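Local coordinates for proton-dependent oligopeptide transporter family protein (Xanthomonas campestris, PDB 6EI3) that probably couples proton movement to the uptake of peptides across the membrane, as a POT-family member of the Major Facilitator Superfamily captured in an auto-inhibited state, at residues I24-Q36 / F96-G108. Residues are numbered along the deposited sequence; the frame is centred on the assembly and turned at random.
Sequences ILVQFLITSLLLQ and FEDSRSGFFVGLG. With 78M ((2S)-2,3-dihydroxypropyl(7Z)-pentadec-7-enoate), chain R; 78M ((2S)-2,3-dihydroxypropyl(7Z)-pentadec-7-enoate), chain G.
Leu34 and Arg100 are joined through a water rather than directly: the water donates to Leu34 O and accepts from Arg100 NE, both at 2.7 Å. Gln36 NE2 lies 3.3 Å above one face of the Arg100 guanidinium, the amide plane turned 25° from it, and Phe104 CE2 lies over the opposite face, both offset toward its rim; the close approach of Gln36 OE1 to Arg100 NH2 has too poor an angle for a bond. On the apolar side of the contact, Leu34 CD1 rests over the Phe103 ring, 3.9 Å from its centroid, a CH-pi contact. Phe103 reaches this methyl with CG anti to its backbone N (chi1 -167°), which also brings the ring edge to Leu25 CD1 and its CZ within 3.6 Å of Phe28 CE2. Leu25 CD2 and Leu107 CD2 meet tip to tip at 3.9 Å. Two bound monoacylglycerols lie against 96-108; one also reaches Gln36 and places its ester carbonyl oxygen O1 over the Phe104 face. Helix 25-30 and the start of helix 100-117 run nearly antiparallel (172°), axes 14.2 Å apart, and Leu34, beyond the first helix, fills much of the contact; Phe172 of helix 168-188 packs edge-to-face with both Phe28 and Phe103, and helix 40-60 touches Phe104 through Ile50.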
loop_
_atom_site.group_PDB
_atom_site.type_symbol
_atom_site.label_atom_id
_atom_site.label_comp_id
_atom_site.label_asym_id
_atom_site.label_seq_id
_atom_site.Cartn_x
_atom_site.Cartn_y
_atom_site.Cartn_z
ATOM N N ILE A 24 9.576 0.841 13.216
ATOM C CA ILE A 24 10.039 0.303 14.510
ATOM C C ILE A 24 8.954 -0.537 15.174
ATOM O O ILE A 24 9.206 -1.134 16.217
ATOM C CB ILE A 24 10.585 1.361 15.514
ATOM C CG1 ILE A 24 9.552 2.467 15.813
ATOM C CG2 ILE A 24 11.895 1.918 15.058
ATOM C CD1 ILE A 24 9.532 2.966 17.253
ATOM N N LEU A 25 7.742 -0.556 14.613
ATOM C CA LEU A 25 6.606 -1.223 15.253
ATOM C C LEU A 25 6.853 -2.705 15.617
ATOM O O LEU A 25 6.614 -3.089 16.761
ATOM C CB LEU A 25 5.305 -1.060 14.420
ATOM C CG LEU A 25 3.992 -1.613 15.067
ATOM C CD1 LEU A 25 3.750 -0.987 16.467
ATOM C CD2 LEU A 25 2.771 -1.305 14.179
ATOM N N VAL A 26 7.304 -3.528 14.659
ATOM C CA VAL A 26 7.561 -4.952 14.896
ATOM C C VAL A 26 8.722 -5.171 15.902
ATOM O O VAL A 26 8.579 -5.979 16.822
ATOM C CB VAL A 26 7.737 -5.715 13.561
ATOM C CG1 VAL A 26 8.229 -7.139 13.791
ATOM C CG2 VAL A 26 6.408 -5.768 12.823
ATOM N N GLN A 27 9.852 -4.437 15.746
ATOM C CA GLN A 27 10.978 -4.573 16.668
ATOM C C GLN A 27 10.558 -4.160 18.080
ATOM O O GLN A 27 10.954 -4.806 19.045
ATOM C CB GLN A 27 12.196 -3.769 16.188
ATOM C CG GLN A 27 13.449 -4.028 17.058
ATOM C CD GLN A 27 14.739 -4.136 16.284
ATOM O OE1 GLN A 27 14.868 -3.656 15.154
ATOM N NE2 GLN A 27 15.738 -4.764 16.891
ATOM N N PHE A 28 9.724 -3.111 18.209
ATOM C CA PHE A 28 9.217 -2.746 19.527
ATOM C C PHE A 28 8.295 -3.882 20.032
ATOM O O PHE A 28 8.421 -4.307 21.179
ATOM C CB PHE A 28 8.406 -1.412 19.487
ATOM C CG PHE A 28 7.480 -1.280 20.682
ATOM C CD1 PHE A 28 7.993 -1.087 21.963
ATOM C CD2 PHE A 28 6.102 -1.410 20.534
ATOM C CE1 PHE A 28 7.142 -1.030 23.075
ATOM C CE2 PHE A 28 5.254 -1.346 21.643
ATOM C CZ PHE A 28 5.775 -1.138 22.901
ATOM N N LEU A 29 7.334 -4.337 19.189
ATOM C CA LEU A 29 6.351 -5.340 19.641
ATOM C C LEU A 29 6.932 -6.667 20.120
ATOM O O LEU A 29 6.474 -7.199 21.124
ATOM C CB LEU A 29 5.279 -5.608 18.563
ATOM C CG LEU A 29 4.211 -4.501 18.361
ATOM C CD1 LEU A 29 3.405 -4.772 17.109
ATOM C CD2 LEU A 29 3.286 -4.364 19.589
ATOM N N ILE A 30 7.919 -7.208 19.406
ATOM C CA ILE A 30 8.458 -8.550 19.663
ATOM C C ILE A 30 9.086 -8.706 21.067
ATOM O O ILE A 30 9.045 -9.807 21.588
ATOM C CB ILE A 30 9.389 -9.010 18.509
ATOM C CG1 ILE A 30 9.464 -10.553 18.419
ATOM C CG2 ILE A 30 10.778 -8.351 18.523
ATOM C CD1 ILE A 30 8.162 -11.227 17.976
ATOM N N THR A 31 9.567 -7.628 21.710
ATOM C CA THR A 31 10.132 -7.719 23.071
ATOM C C THR A 31 9.224 -7.050 24.100
ATOM O O THR A 31 9.614 -6.884 25.253
ATOM C CB THR A 31 11.569 -7.160 23.126
ATOM O OG1 THR A 31 11.572 -5.814 22.644
ATOM C CG2 THR A 31 12.567 -8.028 22.359
ATOM N N SER A 32 8.014 -6.651 23.681
ATOM C CA SER A 32 7.075 -5.968 24.569
ATOM C C SER A 32 6.185 -6.951 25.339
ATOM O O SER A 32 6.155 -8.139 25.031
ATOM C CB SER A 32 6.202 -5.010 23.759
ATOM O OG SER A 32 5.175 -5.712 23.079
ATOM N N LEU A 33 5.383 -6.415 26.274
ATOM C CA LEU A 33 4.377 -7.142 27.059
ATOM C C LEU A 33 2.992 -7.019 26.396
ATOM O O LEU A 33 1.999 -7.489 26.948
ATOM C CB LEU A 33 4.344 -6.600 28.501
ATOM C CG LEU A 33 5.650 -6.729 29.315
ATOM C CD1 LEU A 33 5.449 -6.262 30.746
ATOM C CD2 LEU A 33 6.187 -8.164 29.302
ATOM N N LEU A 34 2.940 -6.439 25.178
ATOM C CA LEU A 34 1.690 -6.220 24.448
ATOM C C LEU A 34 1.230 -7.427 23.626
ATOM O O LEU A 34 0.072 -7.440 23.206
ATOM C CB LEU A 34 1.758 -4.944 23.572
ATOM C CG LEU A 34 2.132 -3.611 24.301
ATOM C CD1 LEU A 34 2.026 -2.415 23.359
ATOM C CD2 LEU A 34 1.256 -3.361 25.525
ATOM N N LEU A 35 2.106 -8.440 23.416
ATOM C CA LEU A 35 1.743 -9.652 22.665
ATOM C C LEU A 35 1.205 -10.685 23.633
ATOM O O LEU A 35 1.764 -10.860 24.713
ATOM C CB LEU A 35 2.927 -10.217 21.837
ATOM C CG LEU A 35 3.590 -9.272 20.809
ATOM C CD1 LEU A 35 4.693 -9.978 20.049
ATOM C CD2 LEU A 35 2.576 -8.726 19.787
ATOM N N GLN A 36 0.097 -11.341 23.282
ATOM C CA GLN A 36 -0.482 -12.329 24.193
ATOM C C GLN A 36 0.095 -13.734 23.983
ATOM O O GLN A 36 -0.011 -14.562 24.875
ATOM C CB GLN A 36 -2.020 -12.308 24.152
ATOM C CG GLN A 36 -2.665 -12.710 22.833
ATOM C CD GLN A 36 -4.051 -12.125 22.632
ATOM O OE1 GLN A 36 -4.589 -12.150 21.522
ATOM N NE2 GLN A 36 -4.652 -11.559 23.680
ATOM N N PHE A 96 -0.463 4.978 26.621
ATOM C CA PHE A 96 -0.763 3.561 26.804
ATOM C C PHE A 96 0.287 2.579 26.271
ATOM O O PHE A 96 -0.054 1.469 25.870
ATOM C CB PHE A 96 -2.138 3.257 26.207
ATOM C CG PHE A 96 -3.267 4.153 26.669
ATOM C CD1 PHE A 96 -3.778 4.050 27.961
ATOM C CD2 PHE A 96 -3.849 5.070 25.802
ATOM C CE1 PHE A 96 -4.826 4.876 28.388
ATOM C CE2 PHE A 96 -4.908 5.886 26.226
ATOM C CZ PHE A 96 -5.383 5.790 27.518
ATOM N N GLU A 97 1.562 2.942 26.374
ATOM C CA GLU A 97 2.721 2.137 25.961
ATOM C C GLU A 97 2.720 0.727 26.590
ATOM O O GLU A 97 3.072 -0.248 25.919
ATOM C CB GLU A 97 3.984 2.913 26.351
ATOM C CG GLU A 97 5.323 2.263 26.057
ATOM C CD GLU A 97 6.465 3.111 26.585
ATOM O OE1 GLU A 97 6.573 4.286 26.162
ATOM O OE2 GLU A 97 7.227 2.619 27.448
ATOM N N ASP A 98 2.326 0.629 27.879
ATOM C CA ASP A 98 2.264 -0.624 28.630
ATOM C C ASP A 98 0.853 -1.237 28.645
ATOM O O ASP A 98 0.620 -2.205 29.371
ATOM C CB ASP A 98 2.786 -0.408 30.063
ATOM C CG ASP A 98 4.263 -0.052 30.124
ATOM O OD1 ASP A 98 5.091 -0.866 29.654
ATOM O OD2 ASP A 98 4.591 1.034 30.660
ATOM N N SER A 99 -0.076 -0.687 27.835
ATOM C CA SER A 99 -1.463 -1.151 27.774
ATOM C C SER A 99 -1.841 -1.607 26.365
ATOM O O SER A 99 -1.892 -0.794 25.439
ATOM C CB SER A 99 -2.410 -0.061 28.271
ATOM O OG SER A 99 -3.731 -0.234 27.779
ATOM N N ARG A 100 -2.130 -2.909 26.218
ATOM C CA ARG A 100 -2.513 -3.542 24.959
ATOM C C ARG A 100 -3.715 -2.828 24.331
ATOM O O ARG A 100 -3.678 -2.488 23.149
ATOM C CB ARG A 100 -2.812 -5.027 25.226
ATOM C CG ARG A 100 -2.921 -5.886 23.996
ATOM C CD ARG A 100 -3.349 -7.291 24.361
ATOM N NE ARG A 100 -3.634 -8.064 23.155
ATOM C CZ ARG A 100 -4.842 -8.226 22.630
ATOM N NH1 ARG A 100 -5.906 -7.682 23.210
ATOM N NH2 ARG A 100 -4.999 -8.945 21.527
ATOM N N SER A 101 -4.755 -2.563 25.133
ATOM C CA SER A 101 -5.972 -1.885 24.682
ATOM C C SER A 101 -5.710 -0.461 24.164
ATOM O O SER A 101 -6.110 -0.130 23.046
ATOM C CB SER A 101 -7.009 -1.861 25.801
ATOM O OG SER A 101 -8.274 -1.500 25.273
ATOM N N GLY A 102 -5.015 0.344 24.954
ATOM C CA GLY A 102 -4.726 1.728 24.595
ATOM C C GLY A 102 -3.770 1.896 23.431
ATOM O O GLY A 102 -3.944 2.807 22.614
ATOM N N PHE A 103 -2.732 1.029 23.360
ATOM C CA PHE A 103 -1.739 1.064 22.290
ATOM C C PHE A 103 -2.386 0.640 20.976
ATOM O O PHE A 103 -2.079 1.223 19.939
ATOM C CB PHE A 103 -0.518 0.188 22.631
ATOM C CG PHE A 103 0.678 0.403 21.731
ATOM C CD1 PHE A 103 0.837 -0.339 20.562
ATOM C CD2 PHE A 103 1.674 1.308 22.077
ATOM C CE1 PHE A 103 1.948 -0.145 19.737
ATOM C CE2 PHE A 103 2.781 1.501 21.248
ATOM C CZ PHE A 103 2.892 0.798 20.069
ATOM N N PHE A 104 -3.321 -0.330 21.020
ATOM C CA PHE A 104 -3.996 -0.757 19.787
ATOM C C PHE A 104 -5.021 0.276 19.314
ATOM O O PHE A 104 -5.177 0.453 18.107
ATOM C CB PHE A 104 -4.584 -2.177 19.871
ATOM C CG PHE A 104 -3.574 -3.300 20.030
ATOM C CD1 PHE A 104 -2.209 -3.063 19.895
ATOM C CD2 PHE A 104 -3.991 -4.599 20.305
ATOM C CE1 PHE A 104 -1.279 -4.094 20.072
ATOM C CE2 PHE A 104 -3.061 -5.638 20.444
ATOM C CZ PHE A 104 -1.711 -5.374 20.343
ATOM N N VAL A 105 -5.670 0.998 20.258
ATOM C CA VAL A 105 -6.590 2.096 19.928
ATOM C C VAL A 105 -5.747 3.177 19.209
ATOM O O VAL A 105 -6.152 3.656 18.155
ATOM C CB VAL A 105 -7.345 2.642 21.173
ATOM C CG1 VAL A 105 -7.963 4.017 20.890
ATOM C CG2 VAL A 105 -8.423 1.657 21.640
ATOM N N GLY A 106 -4.564 3.467 19.753
ATOM C CA GLY A 106 -3.583 4.388 19.172
ATOM C C GLY A 106 -3.228 4.025 17.742
ATOM O O GLY A 106 -3.370 4.860 16.854
ATOM N N LEU A 107 -2.879 2.741 17.490
ATOM C CA LEU A 107 -2.595 2.266 16.121
ATOM C C LEU A 107 -3.795 2.414 15.213
ATOM O O LEU A 107 -3.612 2.747 14.055
ATOM C CB LEU A 107 -2.130 0.806 16.089
ATOM C CG LEU A 107 -0.798 0.468 16.737
ATOM C CD1 LEU A 107 -0.607 -1.037 16.765
ATOM C CD2 LEU A 107 0.361 1.117 16.010
ATOM N N GLY A 108 -4.997 2.127 15.736
ATOM C CA GLY A 108 -6.258 2.271 15.009
ATOM C C GLY A 108 -6.511 3.714 14.581
ATOM O O GLY A 108 -6.872 3.979 13.436
HETATM O O21 78M R . -16.005 3.352 4.694
HETATM C C20 78M R . -16.739 3.579 5.891
HETATM C C18 78M R . -15.918 3.215 7.105
HETATM O O19 78M R . -15.844 1.792 7.243
HETATM C C17 78M R . -16.435 3.858 8.373
HETATM O O2 78M R . -15.428 3.534 9.360
HETATM C C1 78M R . -15.591 3.969 10.615
HETATM O O1 78M R . -16.331 4.864 10.935
HETATM C C2 78M R . -14.777 3.151 11.570
HETATM C C3 78M R . -13.598 3.890 12.175
HETATM C C4 78M R . -13.494 3.643 13.671
HETATM C C5 78M R . -12.125 3.895 14.266
HETATM C C6 78M R . -11.141 2.741 14.098
HETATM C C7 78M R . -9.995 2.926 15.037
HETATM C C8 78M R . -9.517 2.078 15.936
HETATM C C9 78M R . -9.915 0.661 16.228
HETATM C C10 78M R . -8.752 -0.049 16.918
HETATM C C11 78M R . -9.120 -1.325 17.648
HETATM C C12 78M R . -8.249 -1.578 18.865
HETATM C C13 78M R . -8.633 -2.811 19.661
HETATM C C15 78M R . -8.203 -4.173 21.749
HETATM C C14 78M R . -8.054 -2.835 21.066
HETATM O O21 78M G . -4.442 -12.183 17.156
HETATM C C20 78M G . -5.077 -11.185 17.947
HETATM C C18 78M G . -4.500 -9.821 17.648
HETATM O O19 78M G . -3.196 -9.697 18.223
HETATM C C17 78M G . -5.379 -8.687 18.130
HETATM O O2 78M G . -5.514 -7.751 17.029
HETATM C C1 78M G . -4.662 -6.719 16.956
HETATM O O1 78M G . -3.705 -6.586 17.667
HETATM C C2 78M G . -5.040 -5.778 15.853
HETATM C C3 78M G . -4.717 -4.318 16.133
HETATM C C4 78M G . -4.370 -3.574 14.861
HETATM C C5 78M G . -4.489 -2.069 14.946
HETATM C C6 78M G . -4.618 -1.393 13.584
HETATM C C7 78M G . -6.018 -1.393 13.059
HETATM C C8 78M G . -6.433 -0.856 11.928
HETATM C C9 78M G . -7.842 -0.840 11.423
HETATM C C10 78M G . -8.122 -1.904 10.372
HETATM C C11 78M G . -9.366 -1.633 9.540
HETATM C C12 78M G . -9.610 -2.694 8.490
HETATM C C13 78M G . -10.631 -2.344 7.428
HETATM C C15 78M G . -11.800 -3.155 5.340
HETATM C C14 78M G . -10.664 -3.360 6.306
HETATM O O HOH W 1 -1.587 -8.479 21.390
#